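PDB 6VZ6: cytochrome b5-domain protein from Methanococcoides burtonii, which binds heme b, whose iron has two protein axial ligands, and probably carries electrons as other cytochrome b5 domains do. Local coordinates for residues 3-6 against 12-15; 19-24 against 36-41; 23-28 against 65-70. All blocks are in the same frame, centred on the assembly; numbering follows the deposited sequence.

Contact 1 of 3, residues 3-6 against 12-15; sequences EEFT and KYNG
The first strand and helix of the cytochrome b5-like fold are joined here by two aromatic rings, Phe5 from the edge strand 3-5 and Tyr13 from the turn that follows helix 7-12. The backbones stay well apart, with 10.3 Å between Phe5 CA and Lys12 CA, and the rings bridge the gap. Phe5 offers one rim: its CE1 lies 3.7 Å from Tyr13 CE2 and 3.9 Å from Tyr13 CD2, and Tyr13 CE2 sits close to the plane of the Phe5 ring. The planes stand at 82° with the centroids 5.9 Å apart, and the pair is apolar packing, the edge of Phe5 set obliquely against Tyr13. In Tyr13 the ring leaves the backbone with CG anti to the carbonyl carbon (chi1 -53°), which carries it toward the strand, while Lys12 CB lies 4.1 Å above the plane of the Tyr13 ring, over its centre. Beyond the pair, the Tyr13 ring also meets that of Tyr22, and Phe5 is tied by backbone bonds to Thr75 and Lys77. Thr6, next after Phe5, is the N-cap of the helix. Strand, capped helix and an inverse gamma turn centred on Tyr13 make up the N-terminal strand-helix-turn element of the cytochrome b5-like fold.

Contact 2 of 3, residues 19-24 against 36-41; sequences EKCYFA and MLWEDG. With HEM (protoporphyrin IX containing Fe), chain B.
Phe23 CE2 lies over one face of the Trp38 indole, 3.6 Å above its plane and offset toward the rim, while the edge of the same indole is directed at the heme, whose CHD methine carbon lies in the indole plane. The Phe23 ring in turn has the heme vinyl carbon CAC over one of its faces. This cluster of aromatic groups is part of the heme pocket of the cytochrome b5 fold, in which strand 22-25 supplies Phe23 and the loop leading to the axial ligand His43 supplies Trp38. The Phe23 ring and the six-membered ring of Trp38 meet obliquely, with planes at 42° and centroids 5.0 Å apart, although the side chains themselves cross at about a right angle. Phe23 reaches this place with CG between the backbone N and the carbonyl carbon (chi1 56°), a rotation that turns one side of the ring toward both the indole and the vinyl carbon CAC.

Trp38 touches the porphyrin through its pyrrole-side and benzo edges: CZ2 is 3.8 Å from heme C4C, and NE1 is 3.8 Å from heme C1D. Its ring also stacks on that of His43, so the tryptophan is a second-shell neighbour that probably helps fix the tilt of the iron ligand. The backbone O of Leu37 takes part in the same support, being hydrogen-bonded to His43 ND1, while Leu37 CD1 lies 3.6 Å from heme CAA at the root of a propionate.

Away from the heme, Cys21 packs against the other end of the indole in an oblique sulfur-aromatic contact. The turn beside it is closed by a backbone bond from Gly41 N to Trp38 O, and there the cysteine sulfur SG rests 3.7 Å from Trp38 CE3 and 3.6 Å from Gly41 CA.

Contact 3 of 3, residues 23-28 against 65-70; sequences FAYKGK and DVLEDF. With HEM (protoporphyrin IX containing Fe), chain B.
Strand 22-25 ends in a type I' beta turn from Tyr25 to Lys28, and facing it, with Tyr25 CA and Leu67 CA 9.1 Å apart, residues 65-68 follow helical backbone angles before a type I turn from Leu67 to Phe70. Leu67 fills the space between them with a forked end. Its CD1 lies over one face of the Tyr25 ring, 3.3 Å from Tyr25 CD2 and nearer the root of the ring than the hydroxyl. Its other branch, CD2, comes to the edge of Phe23, 3.4 Å from Phe23 CZ, and is also 3.8 Å from the heme methyl CMD. The Tyr25 ring is swung to meet it with CG opposite the backbone N (chi1 178°), while Lys26 CG lies over the centre of the opposite face and the hydroxyl is hydrogen-bonded to Asp64.

Replacing Phe23 by an alanine would probably open a gap beside Leu67 CD2 and leave the heme vinyl group at CAC without the ring that backs it.

Segment 65-70 also lines the heme: Val66 CG2 is 3.7 Å from heme C2D, and the edge of Phe70 meets a propionate, with CZ 3.6 Å from heme O1D. In the turn, Lys28 NZ bonds to Lys26 O from above the carbonyl plane.

The arrangement joins the end of strand 22-25, just before the hairpin turn to strand 28-31, to the loop that carries His62, the second axial ligand, on its way from helix 54-57 to strand 72-76.

In the fold
The three contacts illustrate how a small cytochrome b5 fold divides its packing: contacts 2 and 3 line the heme pocket beside the mixed sheet, while contact 1 packs the fold away from it. Contact 1 closes first along the chain and joins strand 3-5, an outermost strand, to the turn after helix 7-12. Contacts 2 and 3 then start from strand 22-25, the other outermost strand, and share Phe23 and Ala24. Their centres are about 12 Å apart, on opposite sides of the chain's centre: one engages the loop before His43, the other the loop after His62. Contact 1, centred about 11 Å from contact 2 and 14 Å from contact 3, is linked to contact 2 by the probable backbone bond from Tyr22 N to Tyr13 O.

Contact 1 of 3, residues 3-6 against 12-15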
loop_
_atom_site.group_PDB
_atom_site.type_symbol
_atom_site.label_atom_id
_atom_site.label_comp_id
_atom_site.label_asym_id
_atom_site.label_seq_id
_atom_site.Cartn_x
_atom_site.Cartn_y
_atom_site.Cartn_z
ATOM N N GLU A 3 6.809 -11.757 -4.211
ATOM C CA GLU A 3 5.554 -12.449 -4.532
ATOM C C GLU A 3 4.572 -11.679 -5.412
ATOM O O GLU A 3 4.589 -10.461 -5.483
ATOM C CB GLU A 3 4.847 -12.922 -3.235
ATOM C CG GLU A 3 5.710 -13.929 -2.400
ATOM C CD GLU A 3 4.989 -14.567 -1.208
ATOM O OE1 GLU A 3 3.985 -13.997 -0.718
ATOM O OE2 GLU A 3 5.467 -15.627 -0.732
ATOM N N GLU A 4 3.767 -12.436 -6.154
ATOM C CA GLU A 4 2.720 -11.915 -7.024
ATOM C C GLU A 4 1.348 -12.014 -6.365
ATOM O O GLU A 4 1.000 -13.046 -5.802
ATOM C CB GLU A 4 2.736 -12.690 -8.331
ATOM C CG GLU A 4 1.926 -12.079 -9.429
ATOM C CD GLU A 4 1.876 -12.986 -10.652
ATOM O OE1 GLU A 4 2.931 -13.124 -11.307
ATOM O OE2 GLU A 4 0.800 -13.575 -10.938
ATOM N N PHE A 5 0.589 -10.915 -6.418
ATOM C CA PHE A 5 -0.681 -10.760 -5.719
ATOM C C PHE A 5 -1.762 -10.497 -6.757
ATOM O O PHE A 5 -1.562 -9.672 -7.658
ATOM C CB PHE A 5 -0.679 -9.579 -4.737
ATOM C CG PHE A 5 0.318 -9.674 -3.613
ATOM C CD1 PHE A 5 -0.081 -10.015 -2.347
ATOM C CD2 PHE A 5 1.646 -9.386 -3.819
ATOM C CE1 PHE A 5 0.842 -10.065 -1.302
ATOM C CE2 PHE A 5 2.557 -9.437 -2.798
ATOM C CZ PHE A 5 2.158 -9.795 -1.538
ATOM N N THR A 6 -2.903 -11.173 -6.634
ATOM C CA THR A 6 -4.088 -10.700 -7.332
ATOM C C THR A 6 -4.753 -9.588 -6.518
ATOM O O THR A 6 -4.393 -9.330 -5.356
ATOM C CB THR A 6 -5.077 -11.827 -7.538
ATOM O OG1 THR A 6 -5.566 -12.199 -6.262
ATOM C CG2 THR A 6 -4.414 -13.021 -8.239
ATOM N N LYS A 12 -6.445 -8.528 1.375
ATOM C CA LYS A 12 -6.269 -9.000 2.745
ATOM C C LYS A 12 -5.301 -8.128 3.537
ATOM O O LYS A 12 -5.430 -8.000 4.761
ATOM C CB LYS A 12 -5.762 -10.431 2.729
ATOM C CG LYS A 12 -6.064 -11.219 3.986
ATOM C CD LYS A 12 -5.484 -12.627 3.867
ATOM C CE LYS A 12 -4.699 -13.031 5.108
ATOM N NZ LYS A 12 -4.460 -14.509 5.161
ATOM N N TYR A 13 -4.321 -7.529 2.871
ATOM C CA TYR A 13 -3.217 -6.873 3.573
ATOM C C TYR A 13 -3.526 -5.387 3.724
ATOM O O TYR A 13 -2.891 -4.519 3.150
ATOM C CB TYR A 13 -1.902 -7.174 2.849
ATOM C CG TYR A 13 -1.770 -8.653 2.674
ATOM C CD1 TYR A 13 -1.626 -9.508 3.773
ATOM C CD2 TYR A 13 -1.878 -9.231 1.431
ATOM C CE1 TYR A 13 -1.559 -10.866 3.621
ATOM C CE2 TYR A 13 -1.798 -10.601 1.276
ATOM C CZ TYR A 13 -1.634 -11.398 2.374
ATOM O OH TYR A 13 -1.598 -12.756 2.217
ATOM N N ASN A 14 -4.538 -5.120 4.556
ATOM C CA ASN A 14 -5.070 -3.779 4.737
ATOM C C ASN A 14 -4.679 -3.183 6.079
ATOM O O ASN A 14 -5.270 -2.210 6.528
ATOM C CB ASN A 14 -6.584 -3.786 4.612
ATOM C CG ASN A 14 -7.245 -4.547 5.739
ATOM O OD1 ASN A 14 -6.576 -5.127 6.584
ATOM N ND2 ASN A 14 -8.570 -4.529 5.776
ATOM N N GLY A 15 -3.686 -3.744 6.740
ATOM C CA GLY A 15 -3.207 -3.109 7.945
ATOM C C GLY A 15 -4.052 -3.322 9.175
ATOM O O GLY A 15 -3.764 -2.713 10.210
#

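Contact 2 of 3, residues 19-24 against 36-41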
loop_
_atom_site.group_PDB
_atom_site.type_symbol
_atom_site.label_atom_id
_atom_site.label_comp_id
_atom_site.label_asym_id
_atom_site.label_seq_id
_atom_site.Cartn_x
_atom_site.Cartn_y
_atom_site.Cartn_z
ATOM N N GLU A 19 -3.075 -8.222 10.069
ATOM C CA GLU A 19 -2.492 -8.193 8.733
ATOM C C GLU A 19 -1.602 -6.971 8.542
ATOM O O GLU A 19 -1.890 -5.886 9.040
ATOM C CB GLU A 19 -3.596 -8.211 7.667
ATOM C CG GLU A 19 -4.668 -9.249 7.879
ATOM C CD GLU A 19 -4.087 -10.585 7.812
ATOM O OE1 GLU A 19 -3.184 -10.755 6.962
ATOM O OE2 GLU A 19 -4.475 -11.439 8.631
ATOM N N LYS A 20 -0.514 -7.151 7.810
ATOM C CA LYS A 20 0.346 -6.032 7.432
ATOM C C LYS A 20 -0.392 -5.079 6.496
ATOM O O LYS A 20 -1.440 -5.411 5.939
ATOM C CB LYS A 20 1.611 -6.538 6.746
ATOM C CG LYS A 20 2.619 -7.159 7.741
ATOM C CD LYS A 20 3.885 -7.595 7.032
ATOM C CE LYS A 20 4.882 -8.212 8.049
ATOM N NZ LYS A 20 6.197 -8.493 7.441
ATOM N N CYS A 21 0.161 -3.887 6.337
ATOM C CA CYS A 21 -0.445 -2.859 5.493
ATOM C C CYS A 21 0.350 -2.732 4.194
ATOM O O CYS A 21 1.457 -2.175 4.177
ATOM C CB CYS A 21 -0.528 -1.517 6.210
ATOM S SG CYS A 21 -1.548 -0.304 5.243
ATOM N N TYR A 22 -0.212 -3.318 3.127
ATOM C CA TYR A 22 0.323 -3.253 1.770
ATOM C C TYR A 22 -0.572 -2.366 0.920
ATOM O O TYR A 22 -1.758 -2.216 1.224
ATOM C CB TYR A 22 0.349 -4.626 1.100
ATOM C CG TYR A 22 1.287 -5.645 1.713
ATOM C CD1 TYR A 22 2.223 -5.297 2.700
ATOM C CD2 TYR A 22 1.248 -6.947 1.284
ATOM C CE1 TYR A 22 3.103 -6.266 3.225
ATOM C CE2 TYR A 22 2.105 -7.895 1.786
ATOM C CZ TYR A 22 3.014 -7.556 2.756
ATOM O OH TYR A 22 3.808 -8.564 3.180
ATOM N N PHE A 23 0.001 -1.770 -0.128
ATOM C CA PHE A 23 -0.815 -1.203 -1.201
ATOM C C PHE A 23 -0.088 -1.391 -2.529
ATOM O O PHE A 23 1.074 -1.774 -2.574
ATOM C CB PHE A 23 -1.197 0.277 -0.964
ATOM C CG PHE A 23 -0.043 1.201 -0.758
ATOM C CD1 PHE A 23 0.832 1.482 -1.792
ATOM C CD2 PHE A 23 0.155 1.825 0.482
ATOM C CE1 PHE A 23 1.915 2.334 -1.598
ATOM C CE2 PHE A 23 1.214 2.701 0.671
ATOM C CZ PHE A 23 2.111 2.926 -0.364
ATOM N N ALA A 24 -0.790 -1.162 -3.623
ATOM C CA ALA A 24 -0.163 -1.214 -4.933
ATOM C C ALA A 24 -0.060 0.186 -5.518
ATOM O O ALA A 24 -0.883 1.066 -5.255
ATOM C CB ALA A 24 -0.924 -2.142 -5.873
ATOM N N MET A 36 4.390 5.571 10.433
ATOM C CA MET A 36 3.533 6.228 11.409
ATOM C C MET A 36 2.318 6.878 10.768
ATOM O O MET A 36 1.378 7.209 11.488
ATOM C CB MET A 36 4.328 7.295 12.176
ATOM C CG MET A 36 5.407 6.754 13.128
ATOM S SD MET A 36 6.190 8.039 14.150
ATOM C CE MET A 36 5.620 9.558 13.376
ATOM N N LEU A 37 2.314 7.088 9.446
ATOM C CA LEU A 37 1.148 7.642 8.762
ATOM C C LEU A 37 0.225 6.590 8.176
ATOM O O LEU A 37 -0.785 6.948 7.542
ATOM C CB LEU A 37 1.583 8.598 7.661
ATOM C CG LEU A 37 2.545 9.692 8.111
ATOM C CD1 LEU A 37 2.873 10.701 7.056
ATOM C CD2 LEU A 37 1.946 10.421 9.322
ATOM N N TRP A 38 0.512 5.313 8.387
ATOM C CA TRP A 38 -0.349 4.230 7.934
ATOM C C TRP A 38 -0.792 3.360 9.103
ATOM O O TRP A 38 -1.050 2.170 8.933
ATOM C CB TRP A 38 0.346 3.388 6.860
ATOM C CG TRP A 38 0.350 4.099 5.545
ATOM C CD1 TRP A 38 1.289 4.971 5.110
ATOM C CD2 TRP A 38 -0.642 4.019 4.510
ATOM N NE1 TRP A 38 0.959 5.441 3.856
ATOM C CE2 TRP A 38 -0.228 4.879 3.472
ATOM C CE3 TRP A 38 -1.828 3.279 4.348
ATOM C CZ2 TRP A 38 -0.974 5.064 2.303
ATOM C CZ3 TRP A 38 -2.572 3.464 3.173
ATOM C CH2 TRP A 38 -2.135 4.332 2.164
ATOM N N GLU A 39 -0.949 3.958 10.278
ATOM C CA GLU A 39 -1.310 3.195 11.460
ATOM C C GLU A 39 -2.689 2.593 11.276
ATOM O O GLU A 39 -3.624 3.255 10.802
ATOM C CB GLU A 39 -1.287 4.084 12.713
ATOM C CG GLU A 39 0.128 4.440 13.187
ATOM C CD GLU A 39 0.177 5.031 14.599
ATOM O OE1 GLU A 39 -0.759 5.765 14.999
ATOM O OE2 GLU A 39 1.167 4.761 15.308
ATOM N N ASP A 40 -2.807 1.323 11.641
ATOM C CA ASP A 40 -4.040 0.563 11.493
ATOM C C ASP A 40 -4.531 0.554 10.054
ATOM O O ASP A 40 -5.715 0.297 9.799
ATOM C CB ASP A 40 -5.128 1.102 12.436
ATOM C CG ASP A 40 -6.225 0.080 12.720
ATOM O OD1 ASP A 40 -5.906 -1.118 12.958
ATOM O OD2 ASP A 40 -7.412 0.481 12.692
ATOM N N GLY A 41 -3.630 0.807 9.102
ATOM C CA GLY A 41 -3.983 0.734 7.695
ATOM C C GLY A 41 -4.828 1.897 7.213
ATOM O O GLY A 41 -5.495 1.780 6.182
HETATM C CHA HEM B . 3.070 10.756 3.261
HETATM C CHB HEM B . -1.225 12.816 2.942
HETATM C CHC HEM B . -2.567 9.691 -0.442
HETATM C CHD HEM B . 1.512 7.231 0.389
HETATM C C1A HEM B . 2.060 11.656 3.391
HETATM C C2A HEM B . 2.140 12.915 4.087
HETATM C C3A HEM B . 0.920 13.477 4.010
HETATM C C4A HEM B . 0.071 12.580 3.256
HETATM C CMA HEM B . 0.418 14.825 4.564
HETATM C CAA HEM B . 3.433 13.420 4.782
HETATM C CBA HEM B . 3.718 14.892 4.542
HETATM C CGA HEM B . 4.363 14.997 3.208
HETATM O O1A HEM B . 5.052 14.016 2.864
HETATM O O2A HEM B . 4.181 16.037 2.509
HETATM C C1B HEM B . -1.936 12.139 2.004
HETATM C C2B HEM B . -3.263 12.474 1.689
HETATM C C3B HEM B . -3.689 11.653 0.743
HETATM C C4B HEM B . -2.616 10.718 0.457
HETATM C CMB HEM B . -4.040 13.645 2.304
HETATM C CAB HEM B . -5.077 11.896 0.115
HETATM C CBB HEM B . -5.227 11.740 -1.207
HETATM C C1C HEM B . -1.565 8.758 -0.533
HETATM C C2C HEM B . -1.517 7.647 -1.472
HETATM C C3C HEM B . -0.387 6.955 -1.229
HETATM C C4C HEM B . 0.313 7.622 -0.144
HETATM C CMC HEM B . -2.628 7.363 -2.500
HETATM C CAC HEM B . 0.213 5.670 -1.885
HETATM C CBC HEM B . 0.038 5.341 -3.150
HETATM C C1D HEM B . 2.265 7.929 1.296
HETATM C C2D HEM B . 3.496 7.485 1.931
HETATM C C3D HEM B . 3.945 8.469 2.705
HETATM C C4D HEM B . 2.985 9.539 2.608
HETATM C CMD HEM B . 4.178 6.116 1.682
HETATM C CAD HEM B . 5.213 8.507 3.598
HETATM C CBD HEM B . 4.875 7.836 4.928
HETATM C CGD HEM B . 6.016 7.897 5.923
HETATM O O1D HEM B . 5.922 7.270 6.999
HETATM O O2D HEM B . 7.058 8.507 5.607
HETATM N NA HEM B . 0.804 11.483 2.882
HETATM N NB HEM B . -1.567 11.041 1.263
HETATM N NC HEM B . -0.420 8.728 0.243
HETATM N ND HEM B . 1.972 9.186 1.746
HETATM FE FE HEM B . 0.226 10.146 1.543
#

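Contact 3 of 3, residues 23-28 against 65-70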
loop_
_atom_site.group_PDB
_atom_site.type_symbol
_atom_site.label_atom_id
_atom_site.label_comp_id
_atom_site.label_asym_id
_atom_site.label_seq_id
_atom_site.Cartn_x
_atom_site.Cartn_y
_atom_site.Cartn_z
ATOM N N PHE A 23 0.001 -1.770 -0.128
ATOM C CA PHE A 23 -0.815 -1.203 -1.201
ATOM C C PHE A 23 -0.088 -1.391 -2.529
ATOM O O PHE A 23 1.074 -1.774 -2.574
ATOM C CB PHE A 23 -1.197 0.277 -0.964
ATOM C CG PHE A 23 -0.043 1.201 -0.758
ATOM C CD1 PHE A 23 0.832 1.482 -1.792
ATOM C CD2 PHE A 23 0.155 1.825 0.482
ATOM C CE1 PHE A 23 1.915 2.334 -1.598
ATOM C CE2 PHE A 23 1.214 2.701 0.671
ATOM C CZ PHE A 23 2.111 2.926 -0.364
ATOM N N ALA A 24 -0.790 -1.162 -3.623
ATOM C CA ALA A 24 -0.163 -1.214 -4.933
ATOM C C ALA A 24 -0.060 0.186 -5.518
ATOM O O ALA A 24 -0.883 1.066 -5.255
ATOM C CB ALA A 24 -0.924 -2.142 -5.873
ATOM N N TYR A 25 1.012 0.390 -6.264
ATOM C CA TYR A 25 1.250 1.630 -6.983
ATOM C C TYR A 25 1.999 1.282 -8.260
ATOM O O TYR A 25 3.115 0.754 -8.191
ATOM C CB TYR A 25 2.044 2.617 -6.139
ATOM C CG TYR A 25 2.359 3.909 -6.867
ATOM C CD1 TYR A 25 1.397 4.877 -7.008
ATOM C CD2 TYR A 25 3.617 4.148 -7.411
ATOM C CE1 TYR A 25 1.665 6.070 -7.647
ATOM C CE2 TYR A 25 3.905 5.354 -8.073
ATOM C CZ TYR A 25 2.896 6.301 -8.189
ATOM O OH TYR A 25 3.111 7.500 -8.805
ATOM N N LYS A 26 1.359 1.521 -9.416
ATOM C CA LYS A 26 1.981 1.253 -10.708
ATOM C C LYS A 26 2.596 -0.141 -10.744
ATOM O O LYS A 26 3.769 -0.328 -11.065
ATOM C CB LYS A 26 3.013 2.352 -11.014
ATOM C CG LYS A 26 2.307 3.729 -11.184
ATOM C CD LYS A 26 3.246 4.824 -11.650
ATOM C CE LYS A 26 2.475 6.097 -12.047
ATOM N NZ LYS A 26 3.374 7.264 -12.144
ATOM N N GLY A 27 1.785 -1.133 -10.376
ATOM C CA GLY A 27 2.172 -2.518 -10.450
ATOM C C GLY A 27 2.967 -3.046 -9.296
ATOM O O GLY A 27 3.102 -4.278 -9.177
ATOM N N LYS A 28 3.508 -2.176 -8.441
ATOM C CA LYS A 28 4.366 -2.585 -7.327
ATOM C C LYS A 28 3.548 -2.657 -6.042
ATOM O O LYS A 28 2.724 -1.776 -5.777
ATOM C CB LYS A 28 5.518 -1.600 -7.128
ATOM C CG LYS A 28 6.387 -1.411 -8.344
ATOM C CD LYS A 28 7.248 -0.171 -8.215
ATOM C CE LYS A 28 6.486 1.098 -8.592
ATOM N NZ LYS A 28 6.216 1.220 -10.068
ATOM N N ASP A 65 7.737 10.264 -4.602
ATOM C CA ASP A 65 9.034 10.098 -3.946
ATOM C C ASP A 65 8.891 9.638 -2.497
ATOM O O ASP A 65 9.816 9.025 -1.955
ATOM C CB ASP A 65 9.812 11.417 -4.011
ATOM C CG ASP A 65 9.101 12.546 -3.282
ATOM O OD1 ASP A 65 7.905 12.790 -3.569
ATOM O OD2 ASP A 65 9.732 13.196 -2.423
ATOM N N VAL A 66 7.739 9.887 -1.873
ATOM C CA VAL A 66 7.534 9.416 -0.513
ATOM C C VAL A 66 7.482 7.890 -0.431
ATOM O O VAL A 66 7.637 7.320 0.665
ATOM C CB VAL A 66 6.255 10.035 0.079
ATOM C CG1 VAL A 66 6.351 11.539 0.027
ATOM C CG2 VAL A 66 5.044 9.539 -0.660
ATOM N N LEU A 67 7.261 7.207 -1.557
ATOM C CA LEU A 67 7.257 5.745 -1.557
ATOM C C LEU A 67 8.661 5.149 -1.484
ATOM O O LEU A 67 8.818 3.977 -1.123
ATOM C CB LEU A 67 6.612 5.206 -2.847
ATOM C CG LEU A 67 5.132 5.508 -3.022
ATOM C CD1 LEU A 67 4.705 4.925 -4.341
ATOM C CD2 LEU A 67 4.355 4.937 -1.877
ATOM N N GLU A 68 9.682 5.907 -1.862
ATOM C CA GLU A 68 10.992 5.311 -2.096
ATOM C C GLU A 68 11.607 4.740 -0.848
ATOM O O GLU A 68 12.413 3.815 -0.946
ATOM C CB GLU A 68 11.934 6.342 -2.701
ATOM C CG GLU A 68 11.424 6.819 -4.057
ATOM C CD GLU A 68 12.451 7.638 -4.836
ATOM O OE1 GLU A 68 13.586 7.832 -4.341
ATOM O OE2 GLU A 68 12.101 8.082 -5.941
ATOM N N ASP A 69 11.214 5.229 0.310
ATOM C CA ASP A 69 11.703 4.708 1.572
ATOM C C ASP A 69 11.041 3.413 2.001
ATOM O O ASP A 69 11.370 2.927 3.071
ATOM C CB ASP A 69 11.486 5.761 2.685
ATOM C CG ASP A 69 12.393 6.996 2.527
ATOM O OD1 ASP A 69 13.537 6.861 2.028
ATOM O OD2 ASP A 69 11.948 8.107 2.889
ATOM N N PHE A 70 10.098 2.867 1.251
ATOM C CA PHE A 70 9.415 1.650 1.677
ATOM C C PHE A 70 9.692 0.515 0.710
ATOM O O PHE A 70 9.852 0.736 -0.481
ATOM C CB PHE A 70 7.902 1.880 1.833
ATOM C CG PHE A 70 7.615 2.831 2.964
ATOM C CD1 PHE A 70 7.512 2.359 4.275
ATOM C CD2 PHE A 70 7.595 4.191 2.750
ATOM C CE1 PHE A 70 7.329 3.228 5.342
ATOM C CE2 PHE A 70 7.415 5.083 3.819
ATOM C CZ PHE A 70 7.297 4.597 5.104
HETATM C CHA HEM B . 3.070 10.756 3.261
HETATM C CHB HEM B . -1.225 12.816 2.942
HETATM C CHC HEM B . -2.567 9.691 -0.442
HETATM C CHD HEM B . 1.512 7.231 0.389
HETATM C C1A HEM B . 2.060 11.656 3.391
HETATM C C2A HEM B . 2.140 12.915 4.087
HETATM C C3A HEM B . 0.920 13.477 4.010
HETATM C C4A HEM B . 0.071 12.580 3.256
HETATM C CMA HEM B . 0.418 14.825 4.564
HETATM C CAA HEM B . 3.433 13.420 4.782
HETATM C CBA HEM B . 3.718 14.892 4.542
HETATM C CGA HEM B . 4.363 14.997 3.208
HETATM O O1A HEM B . 5.052 14.016 2.864
HETATM O O2A HEM B . 4.181 16.037 2.509
HETATM C C1B HEM B . -1.936 12.139 2.004
HETATM C C2B HEM B . -3.263 12.474 1.689
HETATM C C3B HEM B . -3.689 11.653 0.743
HETATM C C4B HEM B . -2.616 10.718 0.457
HETATM C CMB HEM B . -4.040 13.645 2.304
HETATM C CAB HEM B . -5.077 11.896 0.115
HETATM C CBB HEM B . -5.227 11.740 -1.207
HETATM C C1C HEM B . -1.565 8.758 -0.533
HETATM C C2C HEM B . -1.517 7.647 -1.472
HETATM C C3C HEM B . -0.387 6.955 -1.229
HETATM C C4C HEM B . 0.313 7.622 -0.144
HETATM C CMC HEM B . -2.628 7.363 -2.500
HETATM C CAC HEM B . 0.213 5.670 -1.885
HETATM C CBC HEM B . 0.038 5.341 -3.150
HETATM C C1D HEM B . 2.265 7.929 1.296
HETATM C C2D HEM B . 3.496 7.485 1.931
HETATM C C3D HEM B . 3.945 8.469 2.705
HETATM C C4D HEM B . 2.985 9.539 2.608
HETATM C CMD HEM B . 4.178 6.116 1.682
HETATM C CAD HEM B . 5.213 8.507 3.598
HETATM C CBD HEM B . 4.875 7.836 4.928
HETATM C CGD HEM B . 6.016 7.897 5.923
HETATM O O1D HEM B . 5.922 7.270 6.999
HETATM O O2D HEM B . 7.058 8.507 5.607
HETATM N NA HEM B . 0.804 11.483 2.882
HETATM N NB HEM B . -1.567 11.041 1.263
HETATM N NC HEM B . -0.420 8.728 0.243
HETATM N ND HEM B . 1.972 9.186 1.746
HETATM FE FE HEM B . 0.226 10.146 1.543
#